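Local structure of pyruvate kinase (Pyrobaculum aerophilum, 3QTG) at residues P353-K364 with L386-R394; G440-Y448 with G453-L461. The protein catalyses the last step of glycolysis, interconverting phosphoenolpyruvate plus ADP and pyruvate plus ATP, with the help of a divalent metal cation. One frame throughout, in Å; residues are numbered along the deposited sequence.

Two ways of building one alpha/beta domain stand side by side here, their centres 16 Å apart: contact 1 joins two helical segments through charge and an aromatic ring, contact 2 two strands through backbone bonds. Phe362, on the helix of contact 1, binds them together. Its CZ lies 3.6 Å from Thr447 CG2 and its ring meets that of His455 edge-to-face, while Leu386 CD2 comes within 3.8 Å of Tyr448 C. Both contacts touch a second subunit of the homotetramer and both lie away from the active site, which as in other pyruvate kinases is probably in the barrel domain. A sulfate, probably from the crystallisation liquor, sits at the start of the helix carrying Leu386.

Contact 1: residues P353-K364 with L386-R394; sequences PLLQNSRDRFAK and LARRIAKFR. With SO4 (sulfate ion), chain C.
Asp360 and Arg389 meet where helix 358-373 crosses helix 385-391, the short segments running 64° apart, their axes 9.1 Å from each other. Arg389 takes its CG anti to the backbone N (chi1 -173°), which lays CG against Ala363 CB at 3.6 Å; the bend at chi3 then turns the guanidinium toward Asp360. NH2 donates to Asp360 OD1 at 2.7 Å; the oxygen lies in the guanidinium plane, yet the nitrogen stands above the carboxylate plane. Lys392 NZ reaches the same oxygen at 2.9 Å from the opposite face, through an extended chain that starts from the cramped rotamer with CG between N and the carbonyl carbon (chi1 73°). The three residues make a salt-bridge network joining two helices of the alpha/beta domain. Asp360 OD2 accepts from Gln356 N, which fixes the carboxylate's rotation, and Asn357, as N-cap, receives Asp360 N on its OD1.

Phe393 supplies the apolar half. Pro353 CG packs over one face of its ring, 3.5 Å from CE1, and the opposite face receives Lys364 CB in a CH-pi contact, 3.9 Å from the centroid. Leu355 CD2 and Ala363 CB approach obliquely, so side chains of four residues, with the carbonyl O of Asp360, gather round the ring. Leu386 and Ile390 pack on strand 376-380, and Leu386 N donates to sulfate O3 at 2.9 Å.

Over one face of the Arg389 guanidinium lies Arg359 CB, and the two NH1 atoms stand only 3.0 Å apart as a pair of donors. That like-charge approach probably costs energy, partly repaid by the carboxylate: two cations on one oxygen would be expected to keep Asp360 ionised and tie the start of helix 358-373 to helix 385-391 and the turn that follows it.

Contact 2: residues G440-Y448 with G453-L461; sequences GTTPFVATY and GVHSVKVKL
Phe444 and Lys460 begin the pairing of strands 444-448 and 455-460 as a hydrogen-bonded antiparallel pair: Phe444 N donates to Lys460 O, and Lys460 N returns a bond to Phe444 O, each at 2.9 Å. Ala446 and Lys458 repeat the exchange more squarely. Ala446 N reaches Lys458 O at an N-H...O angle of 173°, and Lys458 N donates to Ala446 O at 2.8 Å. At the far end Ser456 N gives a bond to Tyr448 O at 3.0 Å. Some carbonyls take a second, weaker contact: Val457 CA approaches Ala446 O, and Val459 CA approaches Phe444 O.

The two strands form a beta hairpin at one margin of the domain's five-stranded mixed sheet. The other backbone edge of 444-448 is satisfied by strand 376-380, where Val445 and Thr447 bond to Asn376, Leu378 and Phe380. Strand 455-460 pairs antiparallel with a strand of the second subunit, carrying the sheet across the interface.

Side chains alternate between the faces. Val445 CG1 meets Val457 CG1 at 4.0 Å on one; on the other, Lys460 CB makes a CH-pi contact with one face of the Phe444 ring, 3.9 Å from its centroid, and Ser456 CB lies over the ring of Tyr448. Both rings adopt the rotamer with CG between N and the carbonyl carbon (chi1 72° and 66°), which swings them back over the partner strand. Tyr448 OH is hydrogen-bonded to Glu429, Ser456 OG to Lys458 of the second subunit, and His455 ND1 donates to Gly453 O, 3.2 Å away.

Contact 1: residues P353-K364 with L386-R394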
# COMPACT_ATOMS: atom_id res chain seq x y z
N PRO A 353 -8.33 14.87 -0.72
CA PRO A 353 -7.96 16.04 0.08
C PRO A 353 -7.09 15.70 1.29
O PRO A 353 -7.14 14.59 1.81
CB PRO A 353 -9.30 16.62 0.54
CG PRO A 353 -10.29 15.58 0.34
CD PRO A 353 -9.76 14.54 -0.60
N LEU A 354 -6.29 16.68 1.71
CA LEU A 354 -5.55 16.63 2.96
C LEU A 354 -6.49 16.49 4.15
O LEU A 354 -7.58 17.08 4.17
CB LEU A 354 -4.70 17.90 3.13
CG LEU A 354 -3.57 18.06 2.11
CD1 LEU A 354 -2.82 19.36 2.32
CD2 LEU A 354 -2.61 16.87 2.21
N LEU A 355 -6.06 15.70 5.14
CA LEU A 355 -6.80 15.53 6.38
C LEU A 355 -6.20 16.53 7.36
O LEU A 355 -5.03 16.42 7.72
CB LEU A 355 -6.67 14.10 6.92
CG LEU A 355 -7.20 12.97 6.04
CD1 LEU A 355 -6.66 11.62 6.48
CD2 LEU A 355 -8.73 12.97 6.03
N GLN A 356 -6.99 17.51 7.76
CA GLN A 356 -6.45 18.56 8.61
C GLN A 356 -7.05 18.56 10.02
O GLN A 356 -6.55 19.24 10.91
CB GLN A 356 -6.54 19.92 7.92
CG GLN A 356 -5.46 20.06 6.82
CD GLN A 356 -5.63 21.28 5.94
OE1 GLN A 356 -6.69 21.48 5.33
NE2 GLN A 356 -4.58 22.10 5.85
N ASN A 357 -8.11 17.77 10.22
CA ASN A 357 -8.64 17.56 11.57
C ASN A 357 -9.39 16.24 11.73
O ASN A 357 -9.42 15.40 10.82
CB ASN A 357 -9.49 18.77 12.03
CG ASN A 357 -10.61 19.10 11.06
OD1 ASN A 357 -11.36 18.21 10.60
ND2 ASN A 357 -10.74 20.38 10.73
N SER A 358 -9.99 16.09 12.91
CA SER A 358 -10.75 14.91 13.27
C SER A 358 -12.01 14.79 12.44
O SER A 358 -12.43 13.69 12.11
CB SER A 358 -11.14 14.99 14.75
OG SER A 358 -10.30 14.16 15.49
N ARG A 359 -12.63 15.92 12.15
CA ARG A 359 -13.85 15.92 11.37
C ARG A 359 -13.61 15.41 9.95
O ARG A 359 -14.47 14.72 9.39
CB ARG A 359 -14.50 17.30 11.38
CG ARG A 359 -15.15 17.64 12.72
CD ARG A 359 -15.65 19.08 12.76
NE ARG A 359 -14.53 20.01 12.85
CZ ARG A 359 -14.51 21.24 12.34
NH1 ARG A 359 -15.57 21.72 11.70
NH2 ARG A 359 -13.42 21.99 12.48
N ASP A 360 -12.44 15.74 9.40
CA ASP A 360 -12.00 15.23 8.10
C ASP A 360 -11.88 13.71 8.13
O ASP A 360 -12.39 13.05 7.24
CB ASP A 360 -10.66 15.83 7.68
CG ASP A 360 -10.78 17.27 7.12
OD1 ASP A 360 -11.90 17.77 6.83
OD2 ASP A 360 -9.70 17.90 6.98
N ARG A 361 -11.21 13.17 9.16
CA ARG A 361 -11.06 11.71 9.32
C ARG A 361 -12.43 11.06 9.45
O ARG A 361 -12.67 10.06 8.80
CB ARG A 361 -10.17 11.35 10.52
CG ARG A 361 -8.85 12.10 10.51
CD ARG A 361 -7.83 11.61 11.55
NE ARG A 361 -6.56 12.30 11.33
CZ ARG A 361 -5.57 11.82 10.59
NH1 ARG A 361 -5.68 10.62 10.00
NH2 ARG A 361 -4.45 12.54 10.44
N PHE A 362 -13.34 11.65 10.22
CA PHE A 362 -14.72 11.15 10.32
C PHE A 362 -15.40 11.07 8.95
O PHE A 362 -15.94 10.01 8.58
CB PHE A 362 -15.55 12.03 11.27
CG PHE A 362 -17.02 11.66 11.35
CD1 PHE A 362 -17.45 10.60 12.14
CD2 PHE A 362 -17.98 12.40 10.65
CE1 PHE A 362 -18.80 10.28 12.24
CE2 PHE A 362 -19.32 12.09 10.73
CZ PHE A 362 -19.74 11.02 11.53
N ALA A 363 -15.35 12.17 8.19
CA ALA A 363 -16.05 12.24 6.88
C ALA A 363 -15.47 11.27 5.84
O ALA A 363 -16.21 10.56 5.17
CB ALA A 363 -16.08 13.67 6.35
N LYS A 364 -14.15 11.22 5.75
CA LYS A 364 -13.44 10.24 4.92
C LYS A 364 -13.86 8.79 5.27
O LYS A 364 -14.16 8.01 4.37
CB LYS A 364 -11.93 10.38 5.10
CG LYS A 364 -11.12 9.48 4.21
CD LYS A 364 -9.67 9.88 4.24
CE LYS A 364 -8.80 8.94 3.39
NZ LYS A 364 -8.53 7.66 4.15
N LEU A 386 -21.01 19.89 7.03
CA LEU A 386 -20.69 18.48 6.93
C LEU A 386 -20.93 17.99 5.51
O LEU A 386 -20.16 17.15 5.01
CB LEU A 386 -21.49 17.64 7.94
CG LEU A 386 -21.16 16.13 8.00
CD1 LEU A 386 -19.67 15.84 8.30
CD2 LEU A 386 -22.07 15.42 9.01
N ALA A 387 -21.96 18.53 4.86
CA ALA A 387 -22.30 18.10 3.49
C ALA A 387 -21.14 18.36 2.56
O ALA A 387 -20.73 17.47 1.81
CB ALA A 387 -23.55 18.83 3.00
N ARG A 388 -20.60 19.58 2.61
CA ARG A 388 -19.35 19.92 1.91
C ARG A 388 -18.13 19.07 2.31
O ARG A 388 -17.33 18.70 1.45
CB ARG A 388 -19.02 21.40 2.10
CG ARG A 388 -19.91 22.33 1.26
CD ARG A 388 -19.61 23.81 1.59
NE ARG A 388 -20.70 24.69 1.16
CZ ARG A 388 -20.68 25.36 0.01
NH1 ARG A 388 -19.63 25.25 -0.81
NH2 ARG A 388 -21.70 26.14 -0.33
N ARG A 389 -17.97 18.78 3.60
CA ARG A 389 -16.84 17.97 4.00
C ARG A 389 -16.95 16.54 3.42
O ARG A 389 -15.95 15.94 3.06
CB ARG A 389 -16.68 17.95 5.52
CG ARG A 389 -15.41 17.23 5.99
CD ARG A 389 -15.32 17.13 7.51
NE ARG A 389 -15.73 18.37 8.17
CZ ARG A 389 -14.95 19.44 8.33
NH1 ARG A 389 -15.45 20.52 8.93
NH2 ARG A 389 -13.69 19.43 7.90
N ILE A 390 -18.16 16.01 3.32
CA ILE A 390 -18.37 14.71 2.70
C ILE A 390 -18.05 14.77 1.21
O ILE A 390 -17.33 13.90 0.71
CB ILE A 390 -19.81 14.15 2.95
CG1 ILE A 390 -19.90 13.55 4.36
CG2 ILE A 390 -20.18 13.08 1.90
CD1 ILE A 390 -21.28 13.57 4.94
N ALA A 391 -18.59 15.78 0.54
CA ALA A 391 -18.41 15.94 -0.91
C ALA A 391 -16.97 15.99 -1.36
O ALA A 391 -16.63 15.48 -2.43
CB ALA A 391 -19.17 17.18 -1.44
N LYS A 392 -16.11 16.60 -0.55
CA LYS A 392 -14.72 16.80 -0.99
C LYS A 392 -13.97 15.49 -1.08
O LYS A 392 -12.93 15.43 -1.73
CB LYS A 392 -13.96 17.79 -0.11
CG LYS A 392 -13.58 17.28 1.25
CD LYS A 392 -13.05 18.41 2.11
CE LYS A 392 -12.30 17.82 3.29
NZ LYS A 392 -11.86 18.89 4.20
N PHE A 393 -14.49 14.44 -0.42
CA PHE A 393 -13.87 13.12 -0.52
C PHE A 393 -14.45 12.35 -1.68
O PHE A 393 -14.13 11.18 -1.83
CB PHE A 393 -13.97 12.33 0.80
CG PHE A 393 -13.16 12.94 1.91
CD1 PHE A 393 -11.78 12.77 1.95
CD2 PHE A 393 -13.78 13.71 2.88
CE1 PHE A 393 -11.03 13.35 2.98
CE2 PHE A 393 -13.05 14.28 3.90
CZ PHE A 393 -11.67 14.09 3.95
N ARG A 394 -15.30 12.99 -2.48
CA ARG A 394 -15.74 12.43 -3.76
C ARG A 394 -16.49 11.09 -3.64
O ARG A 394 -16.11 10.09 -4.27
CB ARG A 394 -14.57 12.36 -4.76
CG ARG A 394 -14.04 13.76 -5.22
CD ARG A 394 -15.15 14.55 -5.88
NE ARG A 394 -14.76 15.84 -6.50
CZ ARG A 394 -14.92 17.02 -5.92
NH1 ARG A 394 -15.41 17.05 -4.70
NH2 ARG A 394 -14.58 18.16 -6.55
S SO4 C . -23.63 21.56 9.68
O1 SO4 C . -24.94 21.30 10.23
O2 SO4 C . -23.66 22.87 9.02
O3 SO4 C . -23.28 20.54 8.69
O4 SO4 C . -22.58 21.57 10.70
O HOH W 1 -8.84 19.23 2.88

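Contact 2: residues G440-Y448 with G453-L461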
# COMPACT_ATOMS: atom_id res chain seq x y z
N GLY A 440 -34.53 6.97 2.46
CA GLY A 440 -33.87 5.85 3.12
C GLY A 440 -34.01 4.51 2.45
O GLY A 440 -34.40 3.53 3.09
N THR A 441 -33.69 4.47 1.15
CA THR A 441 -33.49 3.19 0.45
C THR A 441 -32.16 2.54 0.85
O THR A 441 -31.14 3.20 1.09
CB THR A 441 -33.64 3.29 -1.11
OG1 THR A 441 -33.32 4.62 -1.56
CG2 THR A 441 -35.08 2.97 -1.53
N THR A 442 -32.19 1.22 0.90
CA THR A 442 -31.15 0.41 1.50
C THR A 442 -30.19 -0.08 0.42
O THR A 442 -30.65 -0.46 -0.65
CB THR A 442 -31.83 -0.78 2.24
OG1 THR A 442 -32.46 -0.29 3.44
CG2 THR A 442 -30.87 -1.88 2.58
N PRO A 443 -28.87 -0.07 0.70
CA PRO A 443 -28.22 0.41 1.92
C PRO A 443 -28.10 1.94 2.04
O PRO A 443 -28.00 2.65 1.02
CB PRO A 443 -26.82 -0.24 1.85
CG PRO A 443 -26.86 -1.23 0.72
CD PRO A 443 -27.88 -0.66 -0.23
N PHE A 444 -28.13 2.44 3.27
CA PHE A 444 -27.82 3.85 3.52
C PHE A 444 -26.88 4.07 4.72
O PHE A 444 -26.80 3.23 5.63
CB PHE A 444 -29.07 4.73 3.60
CG PHE A 444 -29.91 4.53 4.85
CD1 PHE A 444 -29.48 5.02 6.08
CD2 PHE A 444 -31.15 3.89 4.77
CE1 PHE A 444 -30.24 4.85 7.23
CE2 PHE A 444 -31.93 3.70 5.93
CZ PHE A 444 -31.48 4.17 7.16
N VAL A 445 -26.15 5.19 4.66
CA VAL A 445 -25.34 5.73 5.74
C VAL A 445 -25.82 7.16 5.95
O VAL A 445 -25.56 8.04 5.10
CB VAL A 445 -23.84 5.71 5.38
CG1 VAL A 445 -23.00 6.45 6.43
CG2 VAL A 445 -23.31 4.28 5.17
N ALA A 446 -26.52 7.40 7.05
CA ALA A 446 -27.12 8.70 7.35
C ALA A 446 -26.43 9.37 8.54
O ALA A 446 -26.27 8.74 9.57
CB ALA A 446 -28.62 8.54 7.61
N THR A 447 -26.03 10.64 8.39
CA THR A 447 -25.34 11.38 9.47
C THR A 447 -25.77 12.81 9.71
O THR A 447 -26.32 13.48 8.84
CB THR A 447 -23.82 11.60 9.21
OG1 THR A 447 -23.51 11.50 7.81
CG2 THR A 447 -23.00 10.71 10.00
N TYR A 448 -25.42 13.29 10.89
CA TYR A 448 -25.25 14.70 11.16
C TYR A 448 -24.09 14.87 12.16
O TYR A 448 -23.70 13.91 12.86
CB TYR A 448 -26.54 15.36 11.69
CG TYR A 448 -27.00 14.86 13.04
CD1 TYR A 448 -26.34 15.27 14.20
CD2 TYR A 448 -28.07 13.98 13.17
CE1 TYR A 448 -26.73 14.81 15.45
CE2 TYR A 448 -28.48 13.52 14.42
CZ TYR A 448 -27.79 13.95 15.56
OH TYR A 448 -28.14 13.52 16.81
N GLY A 453 -19.95 18.62 19.11
CA GLY A 453 -21.15 17.83 19.43
C GLY A 453 -21.01 16.33 19.15
O GLY A 453 -20.00 15.88 18.59
N VAL A 454 -22.02 15.56 19.55
CA VAL A 454 -22.12 14.16 19.13
C VAL A 454 -22.37 14.10 17.63
O VAL A 454 -23.26 14.78 17.13
CB VAL A 454 -23.21 13.37 19.91
CG1 VAL A 454 -24.61 13.44 19.20
CG2 VAL A 454 -22.79 11.92 20.09
N HIS A 455 -21.53 13.35 16.92
CA HIS A 455 -21.81 12.98 15.55
C HIS A 455 -22.63 11.68 15.58
O HIS A 455 -22.32 10.76 16.33
CB HIS A 455 -20.53 12.82 14.73
CG HIS A 455 -19.77 14.10 14.52
ND1 HIS A 455 -19.47 14.97 15.55
CD2 HIS A 455 -19.23 14.64 13.41
CE1 HIS A 455 -18.80 16.00 15.08
NE2 HIS A 455 -18.63 15.82 13.78
N SER A 456 -23.69 11.64 14.79
CA SER A 456 -24.59 10.50 14.78
C SER A 456 -24.56 9.86 13.42
O SER A 456 -24.50 10.55 12.41
CB SER A 456 -26.01 10.93 15.15
OG SER A 456 -26.88 9.80 15.23
N VAL A 457 -24.56 8.53 13.38
CA VAL A 457 -24.59 7.77 12.12
C VAL A 457 -25.65 6.70 12.30
O VAL A 457 -25.65 6.00 13.32
CB VAL A 457 -23.22 7.08 11.82
CG1 VAL A 457 -23.16 6.52 10.40
CG2 VAL A 457 -22.02 8.04 12.07
N LYS A 458 -26.57 6.59 11.34
CA LYS A 458 -27.53 5.47 11.25
C LYS A 458 -27.17 4.69 10.00
O LYS A 458 -27.12 5.24 8.92
CB LYS A 458 -28.99 5.94 11.13
CG LYS A 458 -29.54 6.82 12.25
CD LYS A 458 -29.57 6.06 13.57
CE LYS A 458 -30.65 6.64 14.50
NZ LYS A 458 -30.20 6.61 15.91
N VAL A 459 -26.88 3.40 10.14
CA VAL A 459 -26.44 2.60 9.00
C VAL A 459 -27.45 1.47 8.77
O VAL A 459 -27.73 0.71 9.68
CB VAL A 459 -25.01 2.01 9.20
CG1 VAL A 459 -24.58 1.22 7.97
CG2 VAL A 459 -23.99 3.10 9.52
N LYS A 460 -28.04 1.41 7.57
CA LYS A 460 -28.79 0.23 7.19
C LYS A 460 -28.06 -0.48 6.06
O LYS A 460 -27.85 0.09 4.98
CB LYS A 460 -30.24 0.53 6.83
CG LYS A 460 -31.08 -0.74 6.88
CD LYS A 460 -32.55 -0.50 7.10
CE LYS A 460 -33.23 -1.84 7.41
NZ LYS A 460 -34.70 -1.66 7.62
N LEU A 461 -27.64 -1.71 6.33
CA LEU A 461 -26.78 -2.46 5.42
C LEU A 461 -27.58 -3.19 4.35
O LEU A 461 -28.83 -3.20 4.34
CB LEU A 461 -25.89 -3.45 6.20
CG LEU A 461 -25.02 -2.95 7.37
CD1 LEU A 461 -24.55 -4.08 8.25
CD2 LEU A 461 -23.82 -2.19 6.86
OXT LEU A 461 -27.00 -3.80 3.43